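Local coordinates for arabinan-endo 1,5-alpha-l-arabinase (Bacillus subtilis, PDB 1UV4), which cleaves internal alpha-1,5-linkages between arabinofuranosyl units of linear and branched arabinan, helping to break down the plant cell wall, at residues 199-204 against 210-215. Residues are numbered along the deposited sequence; the frame is centred on the assembly and turned at random.
Sequences MVSFDK and NSTYKI
The Y213 ring carries K204 CG over one face, 4.3 Å from the ring centroid in a CH-pi contact displaced toward the rim, while CD and CE of the lysine run close to Y213 CD1, K204 CE coming 3.6 Å from it. Bends at chi2 and chi3 of K204 fold its methylenes against the tyrosine, and the two side chains run at about a right angle. In the second flat group, the N210 carboxamide, ND2 lies 2.9 Å from K204 O in a nearly straight bond (172°); K204 O sits almost in the N210 amide plane, with ND2 tilted from the plane of the K204 carbonyl. The F202 ring makes a cation-pi contact with R177. K204 N in turn donates to S211 O, so both backbone polar groups of this lysine are tied to the returning chain.

Where strand 195-203 ends and 212-220 starts, a classic beta bulge sets two residues, Y213 and K214, opposite the single F202. F202 O accepts from Y213 N at 2.9 Å and from K214 N at 3.1 Å, the former donor in the carbonyl plane and the latter tilted from it; F202 N completes the pair with K214 O. The register thereby slips by one residue, bringing D203 beside T212. The T212 methyl CG2, turned beside its own backbone N, lies 3.4 Å from D203 OD1 and also touches CB of S201, whereas OG1 bonds to G252 O and H267.

D203 OD2 lies close to E185 OE1, the inferred proton donor, and D203 also touches F151, a probable substrate-binding residue. The hairpin forms the middle of a four-stranded antiparallel propeller blade, between strands 184-192 and 241-244; strands 250-259 and 263-270 of the neighbouring blade pack against M199, T212 and I215.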
loop_
_atom_site.group_PDB
_atom_site.type_symbol
_atom_site.label_atom_id
_atom_site.label_comp_id
_atom_site.label_asym_id
_atom_site.label_seq_id
_atom_site.Cartn_x
_atom_site.Cartn_y
_atom_site.Cartn_z
ATOM N N MET A 199 -4.421 -3.123 8.440
ATOM C CA MET A 199 -5.290 -3.647 7.411
ATOM C C MET A 199 -4.438 -4.282 6.318
ATOM O O MET A 199 -3.365 -3.788 6.002
ATOM C CB MET A 199 -6.125 -2.557 6.769
ATOM C CG MET A 199 -6.951 -1.794 7.685
ATOM S SD MET A 199 -8.038 -0.647 6.737
ATOM C CE MET A 199 -8.980 0.084 8.027
ATOM N N VAL A 200 -4.904 -5.404 5.777
ATOM C CA VAL A 200 -4.254 -6.053 4.656
ATOM C C VAL A 200 -5.324 -6.386 3.609
ATOM O O VAL A 200 -6.516 -6.398 3.895
ATOM C CB VAL A 200 -3.500 -7.338 5.069
ATOM C CG1 VAL A 200 -2.485 -7.036 6.101
ATOM C CG2 VAL A 200 -4.459 -8.398 5.575
ATOM N N SER A 201 -4.898 -6.554 2.364
ATOM C CA SER A 201 -5.735 -7.162 1.344
ATOM C C SER A 201 -5.543 -8.680 1.372
ATOM O O SER A 201 -4.414 -9.142 1.304
ATOM C CB SER A 201 -5.351 -6.598 -0.019
ATOM O OG SER A 201 -5.595 -5.209 -0.069
ATOM N N PHE A 202 -6.618 -9.439 1.527
ATOM C CA PHE A 202 -6.607 -10.876 1.286
ATOM C C PHE A 202 -6.830 -11.027 -0.219
ATOM O O PHE A 202 -7.718 -10.375 -0.772
ATOM C CB PHE A 202 -7.754 -11.584 2.039
ATOM C CG PHE A 202 -7.498 -11.865 3.498
ATOM C CD1 PHE A 202 -6.325 -11.483 4.136
ATOM C CD2 PHE A 202 -8.481 -12.497 4.233
ATOM C CE1 PHE A 202 -6.129 -11.710 5.495
ATOM C CE2 PHE A 202 -8.280 -12.783 5.575
ATOM C CZ PHE A 202 -7.092 -12.399 6.203
ATOM N N ASP A 203 -6.059 -11.874 -0.866
ATOM C CA ASP A 203 -6.123 -12.073 -2.316
ATOM C C ASP A 203 -6.687 -13.451 -2.579
ATOM O O ASP A 203 -6.758 -14.278 -1.701
ATOM C CB ASP A 203 -4.708 -12.057 -2.929
ATOM C CG ASP A 203 -4.046 -10.682 -2.930
ATOM O OD1 ASP A 203 -4.706 -9.664 -2.633
ATOM O OD2 ASP A 203 -2.821 -10.554 -3.210
ATOM N N LYS A 204 -7.083 -13.685 -3.813
ATOM C CA LYS A 204 -7.396 -15.035 -4.245
ATOM C C LYS A 204 -6.108 -15.825 -4.369
ATOM O O LYS A 204 -5.161 -15.392 -5.026
ATOM C CB LYS A 204 -8.172 -14.997 -5.552
ATOM C CG LYS A 204 -9.642 -14.614 -5.324
ATOM C CD LYS A 204 -10.030 -13.313 -6.047
ATOM C CE LYS A 204 -11.374 -13.470 -6.804
ATOM N NZ LYS A 204 -11.635 -12.337 -7.764
ATOM N N ASN A 210 -4.669 -14.058 -8.729
ATOM C CA ASN A 210 -4.273 -13.506 -7.431
ATOM C C ASN A 210 -4.541 -12.027 -7.245
ATOM O O ASN A 210 -3.784 -11.347 -6.540
ATOM C CB ASN A 210 -2.799 -13.818 -7.143
ATOM C CG ASN A 210 -2.427 -15.242 -7.473
ATOM O OD1 ASN A 210 -1.488 -15.486 -8.225
ATOM N ND2 ASN A 210 -3.176 -16.197 -6.929
ATOM N N SER A 211 -5.668 -11.557 -7.781
ATOM C CA SER A 211 -6.130 -10.220 -7.480
ATOM C C SER A 211 -6.611 -10.124 -6.042
ATOM O O SER A 211 -6.818 -11.106 -5.332
ATOM C CB SER A 211 -7.250 -9.794 -8.415
ATOM O OG SER A 211 -7.316 -8.358 -8.392
ATOM N N THR A 212 -6.776 -8.886 -5.592
ATOM C CA THR A 212 -7.351 -8.647 -4.296
ATOM C C THR A 212 -8.810 -9.123 -4.262
ATOM O O THR A 212 -9.477 -9.177 -5.263
ATOM C CB THR A 212 -7.306 -7.164 -3.937
ATOM O OG1 THR A 212 -7.879 -6.408 -4.998
ATOM C CG2 THR A 212 -5.884 -6.661 -3.758
ATOM N N TYR A 213 -9.278 -9.438 -3.067
ATOM C CA TYR A 213 -10.575 -10.060 -2.840
ATOM C C TYR A 213 -11.316 -9.438 -1.643
ATOM O O TYR A 213 -12.509 -9.180 -1.739
ATOM C CB TYR A 213 -10.358 -11.567 -2.570
ATOM C CG TYR A 213 -11.571 -12.433 -2.548
ATOM C CD1 TYR A 213 -12.525 -12.367 -3.577
ATOM C CD2 TYR A 213 -11.721 -13.421 -1.580
ATOM C CE1 TYR A 213 -13.630 -13.197 -3.578
ATOM C CE2 TYR A 213 -12.813 -14.268 -1.588
ATOM C CZ TYR A 213 -13.761 -14.155 -2.589
ATOM O OH TYR A 213 -14.872 -14.984 -2.627
ATOM N N LYS A 214 -10.642 -9.248 -0.510
ATOM C CA LYS A 214 -11.268 -8.640 0.657
ATOM C C LYS A 214 -10.260 -7.789 1.414
ATOM O O LYS A 214 -9.068 -7.960 1.262
ATOM C CB LYS A 214 -11.758 -9.710 1.628
ATOM C CG LYS A 214 -12.658 -10.742 1.083
ATOM C CD LYS A 214 -13.057 -11.702 2.213
ATOM C CE LYS A 214 -13.474 -13.031 1.630
ATOM N NZ LYS A 214 -14.216 -13.920 2.575
ATOM N N ILE A 215 -10.748 -6.831 2.201
ATOM C CA ILE A 215 -9.949 -6.025 3.115
ATOM C C ILE A 215 -10.178 -6.550 4.525
ATOM O O ILE A 215 -11.314 -6.629 4.935
ATOM C CB ILE A 215 -10.303 -4.552 3.031
ATOM C CG1 ILE A 215 -9.994 -4.021 1.642
ATOM C CG2 ILE A 215 -9.602 -3.736 4.061
ATOM C CD1 ILE A 215 -10.530 -2.681 1.357
#